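Local coordinates for protein glypican-1 (PDB 4YWT) that carries heparan sulfate chains at the cell surface and, through them, binds alpha-4(V) collagen and takes part in Schwann cell myelination, at residues Glu146-Leu149 with Tyr150-Ala154; Phe110-Leu113 with Leu114-Glu118; Asp269-Arg272 with Asn273-Gly277. The protein carries 3 engineered substitutions. All coordinates share one frame; numbering follows the deposited sequence. Where two conformers were deposited one is given.

Contact 1 of 3, residues Glu146-Leu149 with Tyr150-Ala154; sequences ELRL and YYRGA
The carbonyl oxygen of Leu149 takes two backbone donors, Gly153 N and Ala154 N. Both bonds are weak. Ala154 N lies 3.1 Å from Leu149 O. Gly153 N lies 3.2 Å from Leu149 O. The same nitrogen also makes a weak bond to Tyr150 O. Before this point the bonding is regular. Tyr150 N reaches Glu146 O, Tyr151 N reaches Leu147 O and Arg152 N reaches Arg148 O, in each case one helical turn back. These residues form the last turns of helix 137-152 in the mainly helical glypican core, and the chain leaves it in a Schellman motif. Gly153, with a phi of 109°, takes the positive-phi position at the end of the helix. The motif's usual hydrophobic contact is made by Leu149 CD2 and Ala154 CB, 3.9 Å apart. Ala154 CB also rests 3.3 Å from Leu149 O.

Arg148 and Arg152 run side by side in the same direction. CG of Arg148 sits beneath one face of the Arg152 guanidinium, offset toward its rim. CD of Arg148 comes within 3.5 Å of Arg152 NH2. Only the aliphatic part of Arg148 makes this contact. Its chain then bends at chi3 (-70°), and the two guanidinium planes lie 51° apart. Arg148 NE stays 4.7 Å from Arg152 NH2, a pair of like charges. Arg148 NH2 has its own counter-charge, the carboxylate of Glu118, which probably offsets that proximity. The hydroxyl of Tyr151 is hydrogen-bonded to Asp107, on the long helix 70-129. Tyr150 turns instead toward helix 204-236, where Arg220 makes a cation-pi contact with it and donates to its carbonyl oxygen.

Contact 2 of 3, residues Phe110-Leu113 with Leu114-Glu118; sequences FQHL and LNDSE. With NAG (2-acetamido-2-deoxy-beta-D-glucopyranose), chain E.
Phe110 and Leu114 join the two segments by a backbone bond, Leu114 N to Phe110 O, 3.0 Å long with 171° at the hydrogen. Three more bonds of the same i to i+4 kind follow. Asn115 N donates to Gln111 O, Asp116 N to His112 O and Ser117 N to Leu113 O. Phe110 to Glu118 is therefore unbroken alpha-helix, part of the long helix 70-129 of the glypican core. The last three residues before Glu118, Asn115, Asp116 and Ser117, spell an Asn-X-Ser sequon. The sugar is therefore carried by a regular helix and not by a loop.

Asn115 CG stands beside the backbone N (chi1 -73°), which brings the side chain back along the helix toward Gln111. CB of Asn115 touches Gln111 O at 3.3 Å. The side chain of Gln111, extended beyond CG, runs past the N-acetylglucosamine. Its CB is 3.9 Å from both O7 and N2 of the sugar.

The sequon serine points elsewhere. Ser117 OG is hydrogen-bonded to His317 ND1 and to the hydroxyl of Tyr144, while its CB packs 3.4 Å from Leu113 O. Phe110 and Leu114 face inward, and Phe110 meets the ring of Phe303 edge to face.

On the outer side His112 and Asp116 lie alongside each other, pointing the same way. The imidazole and carboxylate planes are 44° apart, and Asp116 CB lies over one imidazole face, toward the rim. His112 was modelled in two conformations, so its pairing with Asp116 is doubtful. Asp116 CB itself is pressed to 3.1 Å from His112 O. The glycan is fixed by the covalent bond from Asn115 ND2 to the sugar C1, 1.4 Å long.

Contact 3 of 3, residues Asp269-Arg272 with Asn273-Gly277; sequences DYCR and NVLKG
Asn273 and Asp269 are tied through the backbone, Asn273 N to Asp269 O, at 2.9 Å. Val274 N to Tyr270 O, Leu275 N to Cys271 O and Lys276 N to Arg272 O continue the series. The Asn273 amide is used at both ends, OD1 accepting from Met428 N and ND2 donating to Glu426 O, and Lys276 NZ gives a hydrogen bond to Met428 O on the same loop. Together the two amide bonds fix which way round the group lies.

Asp269 and Arg272 form a long salt bridge, with Asp269 OD1 3.9 Å from Arg272 NH2. The Arg272 chain bends at chi3 on its way there.

The segments make up most of the short helix 268-278, in a disulfide-linked part of the glypican core. Cys271 SG is bonded to Cys400 SG, which joins this helix covalently to helix 391-404. The sulfur leaves Cys271 anti to its own nitrogen (chi1 -180°). It also has Leu275 CD1 beside it at 4.2 Å.

On another side of the helix Tyr270 and Val274 cross obliquely. Val274 CG2 approaches the Tyr270 ring at CE1, 3.7 Å away. The same methyl sits 3.3 Å from Tyr270 O. Val274 directs CG2 back along the helix, beside its own nitrogen, while CG1 is anti to that nitrogen. Leu252 of helix 243-253 packs on Tyr270, Cys271 and Val274. Lys276 starts close to the backbone, its CB and CG each 3.2 Å from Arg272 O, and its extended chain then leads out from the helix.

Contacts 1 and 2 belong to neighbouring helices and touch directly, with centres 13 Å apart. They are joined by the salt bridge between Arg148 NH2 of contact 1 and Glu118 OE1 of contact 2, 2.8 Å long. Arg148 NH2 also packs 3.0 Å from OD1 of the glycosylated Asn115. Leu114 CD2 packs on Arg148 CA, and Phe110 CD2 lies near Tyr151 OH. The Arg152 side chain of contact 1 has its nearest atom about 4 Å from the N-acetylglucosamine, so both contacts border the glycan. Contact 3 is on the opposite side of the chain's centre. Its centre is 47 Å from that of contact 1 and 50 Å from that of contact 2. The Asn273 side chain is about 12 Å from a bound calcium ion.

Contact 1 of 3, residues Glu146-Leu149 with Tyr150-Ala154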
ATOM      1  N   GLU A 146     -22.671  -1.086 -16.377  1.00 42.16           N
ATOM      2  CA  GLU A 146     -22.637   0.209 -15.704  1.00 42.80           C
ATOM      3  C   GLU A 146     -21.979   0.107 -14.333  1.00 36.92           C
ATOM      4  O   GLU A 146     -21.166   0.956 -13.963  1.00 29.66           O
ATOM      5  CB  GLU A 146     -24.051   0.782 -15.566  1.00 50.98           C
ATOM      6  CG  GLU A 146     -24.595   1.419 -16.837  1.00 63.31           C
ATOM      7  CD  GLU A 146     -24.168   2.867 -16.991  1.00 69.35           C
ATOM      8  OE1 GLU A 146     -24.682   3.724 -16.243  1.00 74.70           O
ATOM      9  OE2 GLU A 146     -23.314   3.149 -17.856  1.00 73.58           O
ATOM     10  N   LEU A 147     -22.339  -0.930 -13.580  1.00 30.57           N
ATOM     11  CA  LEU A 147     -21.717  -1.196 -12.286  1.00 28.19           C
ATOM     12  C   LEU A 147     -20.215  -1.397 -12.442  1.00 32.66           C
ATOM     13  O   LEU A 147     -19.420  -0.940 -11.619  1.00 36.36           O
ATOM     14  CB  LEU A 147     -22.339  -2.430 -11.630  1.00 33.31           C
ATOM     15  CG  LEU A 147     -23.716  -2.295 -10.979  1.00 31.75           C
ATOM     16  CD1 LEU A 147     -24.193  -3.647 -10.482  1.00 32.54           C
ATOM     17  CD2 LEU A 147     -23.655  -1.306  -9.833  1.00 30.99           C
ATOM     18  N   ARG A 148     -19.840  -2.086 -13.514  1.00 39.40           N
ATOM     19  CA  ARG A 148     -18.447  -2.396 -13.804  1.00 42.42           C
ATOM     20  C   ARG A 148     -17.655  -1.119 -14.087  1.00 40.87           C
ATOM     21  O   ARG A 148     -16.589  -0.888 -13.500  1.00 39.36           O
ATOM     22  CB  ARG A 148     -18.374  -3.364 -14.987  1.00 39.46           C
ATOM     23  CG  ARG A 148     -17.071  -4.119 -15.127  1.00 41.06           C
ATOM     24  CD  ARG A 148     -17.258  -5.326 -16.035  1.00 36.76           C
ATOM     25  NE  ARG A 148     -18.074  -6.359 -15.401  1.00 41.11           N
ATOM     26  CZ  ARG A 148     -19.102  -6.968 -15.983  1.00 40.39           C
ATOM     27  NH1 ARG A 148     -19.453  -6.647 -17.221  1.00 39.70           N
ATOM     28  NH2 ARG A 148     -19.784  -7.898 -15.326  1.00 36.73           N
ATOM     29  N   LEU A 149     -18.188  -0.288 -14.979  1.00 42.82           N
ATOM     30  CA  LEU A 149     -17.597   1.016 -15.272  1.00 44.11           C
ATOM     31  C   LEU A 149     -17.480   1.867 -14.013  1.00 41.02           C
ATOM     32  O   LEU A 149     -16.488   2.567 -13.812  1.00 33.50           O
ATOM     33  CB  LEU A 149     -18.427   1.760 -16.318  1.00 43.38           C
ATOM     34  CG  LEU A 149     -18.118   1.474 -17.787  1.00 49.75           C
ATOM     35  CD1 LEU A 149     -19.208   2.045 -18.677  1.00 47.21           C
ATOM     36  CD2 LEU A 149     -16.762   2.048 -18.160  1.00 46.70           C
ATOM     37  N   TYR A 150     -18.506   1.796 -13.172  1.00 38.80           N
ATOM     38  CA  TYR A 150     -18.531   2.534 -11.915  1.00 39.16           C
ATOM     39  C   TYR A 150     -17.425   2.074 -10.974  1.00 41.87           C
ATOM     40  O   TYR A 150     -16.817   2.887 -10.280  1.00 43.51           O
ATOM     41  CB  TYR A 150     -19.893   2.378 -11.238  1.00 43.90           C
ATOM     42  CG  TYR A 150     -20.052   3.204  -9.984  1.00 47.78           C
ATOM     43  CD1 TYR A 150     -20.090   4.590 -10.044  1.00 50.71           C
ATOM     44  CD2 TYR A 150     -20.171   2.599  -8.741  1.00 53.22           C
ATOM     45  CE1 TYR A 150     -20.237   5.348  -8.901  1.00 54.99           C
ATOM     46  CE2 TYR A 150     -20.320   3.351  -7.591  1.00 59.09           C
ATOM     47  CZ  TYR A 150     -20.353   4.727  -7.679  1.00 62.37           C
ATOM     48  OH  TYR A 150     -20.500   5.487  -6.543  1.00 65.67           O
ATOM     49  N   TYR A 151     -17.171   0.769 -10.953  1.00 39.29           N
ATOM     50  CA  TYR A 151     -16.097   0.226 -10.132  1.00 45.71           C
ATOM     51  C   TYR A 151     -14.736   0.641 -10.674  1.00 43.83           C
ATOM     52  O   TYR A 151     -13.836   0.981  -9.907  1.00 45.09           O
ATOM     53  CB  TYR A 151     -16.172  -1.302 -10.052  1.00 38.48           C
ATOM     54  CG  TYR A 151     -14.908  -1.928  -9.499  1.00 33.62           C
ATOM     55  CD1 TYR A 151     -14.656  -1.940  -8.132  1.00 29.09           C
ATOM     56  CD2 TYR A 151     -13.961  -2.496 -10.343  1.00 29.49           C
ATOM     57  CE1 TYR A 151     -13.503  -2.503  -7.622  1.00 25.05           C
ATOM     58  CE2 TYR A 151     -12.803  -3.061  -9.842  1.00 28.14           C
ATOM     59  CZ  TYR A 151     -12.579  -3.062  -8.480  1.00 31.03           C
ATOM     60  OH  TYR A 151     -11.428  -3.623  -7.976  1.00 25.20           O
ATOM     61  N   ARG A 152     -14.585   0.608 -11.995  1.00 50.03           N
ATOM     62  CA  ARG A 152     -13.293   0.904 -12.608  1.00 49.48           C
ATOM     63  C   ARG A 152     -12.907   2.376 -12.479  1.00 54.65           C
ATOM     64  O   ARG A 152     -11.773   2.755 -12.778  1.00 57.59           O
ATOM     65  CB  ARG A 152     -13.290   0.488 -14.080  1.00 55.52           C
ATOM     66  CG  ARG A 152     -13.292  -1.017 -14.285  1.00 58.60           C
ATOM     67  CD  ARG A 152     -12.913  -1.385 -15.710  1.00 65.12           C
ATOM     68  NE  ARG A 152     -13.036  -2.820 -15.952  1.00 71.68           N
ATOM     69  CZ  ARG A 152     -13.897  -3.362 -16.806  1.00 76.84           C
ATOM     70  NH1 ARG A 152     -14.716  -2.588 -17.505  1.00 77.36           N
ATOM     71  NH2 ARG A 152     -13.940  -4.678 -16.964  1.00 77.90           N
ATOM     72  N   GLY A 153     -13.845   3.203 -12.032  1.00 52.58           N
ATOM     73  CA  GLY A 153     -13.542   4.591 -11.740  1.00 54.63           C
ATOM     74  C   GLY A 153     -14.139   5.595 -12.705  1.00 61.44           C
ATOM     75  O   GLY A 153     -14.058   6.801 -12.468  1.00 57.95           O
ATOM     76  N   ALA A 154     -14.727   5.105 -13.795  1.00 62.23           N
ATOM     77  CA  ALA A 154     -15.408   5.972 -14.750  1.00 72.34           C
ATOM     78  C   ALA A 154     -16.464   6.776 -14.007  1.00 86.46           C
ATOM     79  O   ALA A 154     -17.123   6.249 -13.110  1.00 80.80           O
ATOM     80  CB  ALA A 154     -16.034   5.159 -15.871  1.00 64.98           C
TER

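Contact 2 of 3, residues Phe110-Leu113 with Leu114-Glu118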
ATOM      1  N   PHE A 110     -13.063  -8.546  -6.578  1.00 30.40           N
ATOM      2  CA  PHE A 110     -14.236  -7.695  -6.759  1.00 32.28           C
ATOM      3  C   PHE A 110     -14.835  -7.943  -8.143  1.00 37.43           C
ATOM      4  O   PHE A 110     -16.056  -8.184  -8.293  1.00 35.31           O
ATOM      5  CB  PHE A 110     -13.869  -6.220  -6.576  1.00 23.52           C
ATOM      6  CG  PHE A 110     -13.664  -5.822  -5.141  1.00 27.42           C
ATOM      7  CD1 PHE A 110     -14.523  -6.277  -4.153  1.00 31.50           C
ATOM      8  CD2 PHE A 110     -12.604  -5.007  -4.776  1.00 24.62           C
ATOM      9  CE1 PHE A 110     -14.337  -5.915  -2.831  1.00 23.15           C
ATOM     10  CE2 PHE A 110     -12.409  -4.647  -3.455  1.00 22.85           C
ATOM     11  CZ  PHE A 110     -13.276  -5.101  -2.481  1.00 22.92           C
ATOM     12  N   GLN A 111     -13.962  -7.907  -9.149  1.00 24.54           N
ATOM     13  CA  GLN A 111     -14.394  -8.175 -10.517  1.00 35.64           C
ATOM     14  C   GLN A 111     -15.039  -9.560 -10.638  1.00 40.60           C
ATOM     15  O   GLN A 111     -16.055  -9.720 -11.321  1.00 38.53           O
ATOM     16  CB  GLN A 111     -13.215  -8.041 -11.481  1.00 34.66           C
ATOM     17  CG  GLN A 111     -12.806  -6.596 -11.733  1.00 38.31           C
ATOM     18  CD  GLN A 111     -11.659  -6.472 -12.713  1.00 50.32           C
ATOM     19  OE1 GLN A 111     -10.643  -5.840 -12.421  1.00 50.58           O
ATOM     20  NE2 GLN A 111     -11.815  -7.075 -13.885  1.00 51.47           N
ATOM     21  N   HIS A 112     -14.465 -10.552  -9.957  1.00 34.13           N
ATOM     22  CA  HIS A 112     -15.017 -11.900  -9.996  0.59 35.31           C
ATOM     23  C   HIS A 112     -16.363 -11.984  -9.292  1.00 35.80           C
ATOM     24  O   HIS A 112     -17.237 -12.709  -9.731  1.00 33.97           O
ATOM     25  CB  HIS A 112     -14.069 -12.917  -9.366  0.59 26.76           C
ATOM     26  CG  HIS A 112     -14.714 -14.243  -9.103  0.59 30.05           C
ATOM     27  ND1 HIS A 112     -15.166 -14.615  -7.855  0.59 34.04           N
ATOM     28  CD2 HIS A 112     -15.012 -15.269  -9.933  0.59 34.41           C
ATOM     29  CE1 HIS A 112     -15.700 -15.822  -7.925  0.59 36.41           C
ATOM     30  NE2 HIS A 112     -15.621 -16.240  -9.175  0.59 36.37           N
ATOM     31  N   LEU A 113     -16.523 -11.248  -8.198  1.00 32.95           N
ATOM     32  CA  LEU A 113     -17.793 -11.245  -7.486  1.00 32.25           C
ATOM     33  C   LEU A 113     -18.878 -10.692  -8.394  1.00 36.43           C
ATOM     34  O   LEU A 113     -19.950 -11.296  -8.538  1.00 36.61           O
ATOM     35  CB  LEU A 113     -17.705 -10.429  -6.196  1.00 31.70           C
ATOM     36  CG  LEU A 113     -17.049 -11.121  -4.998  1.00 34.11           C
ATOM     37  CD1 LEU A 113     -16.915 -10.155  -3.831  1.00 35.60           C
ATOM     38  CD2 LEU A 113     -17.840 -12.357  -4.587  1.00 25.83           C
ATOM     39  N   LEU A 114     -18.588  -9.556  -9.026  1.00 29.78           N
ATOM     40  CA  LEU A 114     -19.560  -8.954  -9.939  1.00 36.79           C
ATOM     41  C   LEU A 114     -19.898  -9.894 -11.107  1.00 37.13           C
ATOM     42  O   LEU A 114     -21.077 -10.180 -11.383  1.00 32.72           O
ATOM     43  CB  LEU A 114     -19.034  -7.617 -10.468  1.00 32.89           C
ATOM     44  CG  LEU A 114     -20.052  -6.727 -11.180  1.00 39.14           C
ATOM     45  CD1 LEU A 114     -21.253  -6.476 -10.283  1.00 38.76           C
ATOM     46  CD2 LEU A 114     -19.415  -5.410 -11.602  1.00 41.73           C
ATOM     47  N   ASN A 115     -18.855 -10.381 -11.775  1.00 31.90           N
ATOM     48  CA  ASN A 115     -19.009 -11.278 -12.919  1.00 36.89           C
ATOM     49  C   ASN A 115     -19.799 -12.546 -12.583  1.00 39.61           C
ATOM     50  O   ASN A 115     -20.639 -12.999 -13.364  1.00 33.94           O
ATOM     51  CB  ASN A 115     -17.630 -11.655 -13.472  1.00 37.27           C
ATOM     52  CG  ASN A 115     -16.967 -10.510 -14.220  1.00 44.31           C
ATOM     53  OD1 ASN A 115     -17.417  -9.367 -14.157  1.00 40.79           O
ATOM     54  ND2 ASN A 115     -15.887 -10.817 -14.934  1.00 49.49           N
ATOM     55  N   ASP A 116     -19.521 -13.104 -11.411  1.00 36.89           N
ATOM     56  CA  ASP A 116     -20.165 -14.323 -10.938  1.00 32.95           C
ATOM     57  C   ASP A 116     -21.621 -14.049 -10.607  1.00 37.68           C
ATOM     58  O   ASP A 116     -22.485 -14.901 -10.818  1.00 35.97           O
ATOM     59  CB  ASP A 116     -19.438 -14.875  -9.710  1.00 40.13           C
ATOM     60  CG  ASP A 116     -19.589 -16.376  -9.566  1.00 53.98           C
ATOM     61  OD1 ASP A 116     -18.813 -17.114 -10.209  1.00 56.35           O
ATOM     62  OD2 ASP A 116     -20.480 -16.817  -8.808  1.00 59.05           O
ATOM     63  N   SER A 117     -21.886 -12.862 -10.072  1.00 36.21           N
ATOM     64  CA  SER A 117     -23.262 -12.441  -9.846  1.00 33.95           C
ATOM     65  C   SER A 117     -24.009 -12.420 -11.176  1.00 32.24           C
ATOM     66  O   SER A 117     -25.120 -12.955 -11.289  1.00 27.69           O
ATOM     67  CB  SER A 117     -23.311 -11.067  -9.177  1.00 33.83           C
ATOM     68  OG  SER A 117     -24.600 -10.807  -8.647  1.00 37.79           O
ATOM     69  N   GLU A 118     -23.381 -11.822 -12.186  1.00 33.82           N
ATOM     70  CA  GLU A 118     -24.002 -11.740 -13.507  1.00 33.08           C
ATOM     71  C   GLU A 118     -24.259 -13.125 -14.115  1.00 34.06           C
ATOM     72  O   GLU A 118     -25.331 -13.375 -14.670  1.00 35.92           O
ATOM     73  CB  GLU A 118     -23.142 -10.905 -14.457  1.00 31.39           C
ATOM     74  CG  GLU A 118     -23.870 -10.484 -15.727  1.00 30.96           C
ATOM     75  CD  GLU A 118     -22.996  -9.681 -16.670  1.00 42.96           C
ATOM     76  OE1 GLU A 118     -21.806  -9.470 -16.349  1.00 45.48           O
ATOM     77  OE2 GLU A 118     -23.501  -9.254 -17.731  1.00 44.22           O
TER
HETATM   78  C1  NAG E 601     -15.162  -9.840 -15.709  1.00 56.86           C
HETATM   79  C2  NAG E 601     -13.704 -10.284 -15.917  1.00 65.63           C
HETATM   80  C3  NAG E 601     -12.995  -9.367 -16.916  1.00 74.14           C
HETATM   81  C4  NAG E 601     -13.802  -9.236 -18.199  1.00 77.45           C
HETATM   82  C5  NAG E 601     -15.209  -8.763 -17.864  1.00 70.72           C
HETATM   83  C6  NAG E 601     -16.105  -8.657 -19.077  1.00 71.89           C
HETATM   84  C7  NAG E 601     -12.600 -11.431 -14.042  1.00 62.62           C
HETATM   85  C8  NAG E 601     -12.963 -12.714 -14.729  1.00 68.20           C
HETATM   86  N2  NAG E 601     -12.984 -10.306 -14.655  1.00 63.15           N
HETATM   87  O3  NAG E 601     -11.708  -9.901 -17.208  1.00 78.76           O
HETATM   88  O4  NAG E 601     -13.182  -8.302 -19.075  1.00 81.59           O
HETATM   89  O5  NAG E 601     -15.821  -9.712 -16.979  1.00 63.14           O
HETATM   90  O6  NAG E 601     -15.870  -9.720 -19.991  1.00 72.44           O
HETATM   91  O7  NAG E 601     -11.990 -11.414 -12.978  1.00 66.60           O

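Contact 3 of 3, residues Asp269-Arg272 with Asn273-Gly277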
ATOM      1  N   ASP A 269      22.877   1.745  18.484  1.00 46.87           N
ATOM      2  CA  ASP A 269      22.417   3.133  18.517  1.00 47.04           C
ATOM      3  C   ASP A 269      23.202   4.016  17.548  1.00 47.76           C
ATOM      4  O   ASP A 269      22.658   4.962  16.974  1.00 42.26           O
ATOM      5  CB  ASP A 269      22.512   3.692  19.939  1.00 47.45           C
ATOM      6  CG  ASP A 269      21.472   3.097  20.871  1.00 49.29           C
ATOM      7  OD1 ASP A 269      20.529   2.447  20.371  1.00 53.96           O
ATOM      8  OD2 ASP A 269      21.591   3.286  22.100  1.00 52.87           O
ATOM      9  N   TYR A 270      24.480   3.702  17.378  1.00 45.46           N
ATOM     10  CA  TYR A 270      25.334   4.384  16.411  1.00 50.40           C
ATOM     11  C   TYR A 270      24.777   4.184  14.999  1.00 41.18           C
ATOM     12  O   TYR A 270      24.466   5.150  14.287  1.00 36.10           O
ATOM     13  CB  TYR A 270      26.769   3.854  16.520  1.00 46.03           C
ATOM     14  CG  TYR A 270      27.766   4.453  15.552  1.00 45.91           C
ATOM     15  CD1 TYR A 270      27.601   5.736  15.044  1.00 46.97           C
ATOM     16  CD2 TYR A 270      28.883   3.729  15.150  1.00 40.29           C
ATOM     17  CE1 TYR A 270      28.516   6.276  14.158  1.00 46.62           C
ATOM     18  CE2 TYR A 270      29.801   4.260  14.266  1.00 40.80           C
ATOM     19  CZ  TYR A 270      29.614   5.534  13.774  1.00 45.08           C
ATOM     20  OH  TYR A 270      30.529   6.064  12.893  1.00 44.12           O
ATOM     21  N   CYS A 271      24.649   2.918  14.615  1.00 36.63           N
ATOM     22  CA  CYS A 271      24.068   2.529  13.334  1.00 40.79           C
ATOM     23  C   CYS A 271      22.713   3.194  13.109  1.00 34.90           C
ATOM     24  O   CYS A 271      22.410   3.659  12.006  1.00 34.51           O
ATOM     25  CB  CYS A 271      23.928   1.005  13.268  1.00 36.40           C
ATOM     26  SG  CYS A 271      23.220   0.358  11.737  1.00 59.07           S
ATOM     27  N   ARG A 272      21.909   3.246  14.165  1.00 34.44           N
ATOM     28  CA  ARG A 272      20.568   3.801  14.075  1.00 42.55           C
ATOM     29  C   ARG A 272      20.581   5.310  13.869  1.00 33.27           C
ATOM     30  O   ARG A 272      19.761   5.835  13.124  1.00 34.59           O
ATOM     31  CB  ARG A 272      19.760   3.447  15.322  1.00 48.02           C
ATOM     32  CG  ARG A 272      18.790   2.303  15.097  1.00 48.31           C
ATOM     33  CD  ARG A 272      18.501   1.555  16.381  1.00 55.67           C
ATOM     34  NE  ARG A 272      18.701   0.118  16.215  1.00 64.18           N
ATOM     35  CZ  ARG A 272      18.700  -0.756  17.216  1.00 70.41           C
ATOM     36  NH1 ARG A 272      18.890  -2.045  16.971  1.00 74.93           N
ATOM     37  NH2 ARG A 272      18.510  -0.342  18.460  1.00 72.57           N
ATOM     38  N   ASN A 273      21.505   6.006  14.522  1.00 33.96           N
ATOM     39  CA  ASN A 273      21.637   7.440  14.293  1.00 34.05           C
ATOM     40  C   ASN A 273      22.115   7.715  12.875  1.00 34.23           C
ATOM     41  O   ASN A 273      21.621   8.634  12.209  1.00 33.96           O
ATOM     42  CB  ASN A 273      22.585   8.073  15.308  1.00 34.89           C
ATOM     43  CG  ASN A 273      21.853   8.634  16.509  1.00 35.38           C
ATOM     44  OD1 ASN A 273      20.644   8.454  16.648  1.00 37.34           O
ATOM     45  ND2 ASN A 273      22.579   9.323  17.379  1.00 35.48           N
ATOM     46  N   VAL A 274      23.061   6.904  12.410  1.00 34.84           N
ATOM     47  CA  VAL A 274      23.553   7.039  11.042  1.00 35.21           C
ATOM     48  C   VAL A 274      22.426   6.865  10.026  1.00 38.73           C
ATOM     49  O   VAL A 274      22.222   7.725   9.167  1.00 38.35           O
ATOM     50  CB  VAL A 274      24.666   6.023  10.731  1.00 44.33           C
ATOM     51  CG1 VAL A 274      25.021   6.064   9.252  1.00 36.54           C
ATOM     52  CG2 VAL A 274      25.893   6.301  11.587  1.00 46.04           C
ATOM     53  N   LEU A 275      21.686   5.766  10.130  1.00 33.80           N
ATOM     54  CA  LEU A 275      20.625   5.490   9.165  1.00 33.07           C
ATOM     55  C   LEU A 275      19.457   6.467   9.290  1.00 32.27           C
ATOM     56  O   LEU A 275      18.822   6.804   8.293  1.00 31.93           O
ATOM     57  CB  LEU A 275      20.125   4.051   9.303  1.00 32.75           C
ATOM     58  CG  LEU A 275      21.138   2.974   8.903  1.00 45.03           C
ATOM     59  CD1 LEU A 275      20.465   1.618   8.771  1.00 33.39           C
ATOM     60  CD2 LEU A 275      21.846   3.352   7.610  1.00 45.06           C
ATOM     61  N   LYS A 276      19.176   6.923  10.508  1.00 36.54           N
ATOM     62  CA  LYS A 276      18.163   7.956  10.708  1.00 33.23           C
ATOM     63  C   LYS A 276      18.594   9.248  10.032  1.00 32.50           C
ATOM     64  O   LYS A 276      17.760  10.005   9.538  1.00 32.69           O
ATOM     65  CB  LYS A 276      17.900   8.202  12.195  1.00 31.57           C
ATOM     66  CG  LYS A 276      16.886   7.250  12.809  1.00 32.64           C
ATOM     67  CD  LYS A 276      16.643   7.566  14.274  1.00 34.84           C
ATOM     68  CE  LYS A 276      15.615   6.623  14.874  1.00 39.25           C
ATOM     69  NZ  LYS A 276      14.978   7.189  16.097  1.00 42.50           N
ATOM     70  N   GLY A 277      19.900   9.494  10.013  1.00 38.10           N
ATOM     71  CA  GLY A 277      20.436  10.624   9.279  1.00 37.59           C
ATOM     72  C   GLY A 277      20.273  10.434   7.782  1.00 37.56           C
ATOM     73  O   GLY A 277      19.858  11.348   7.070  1.00 39.32           O
TER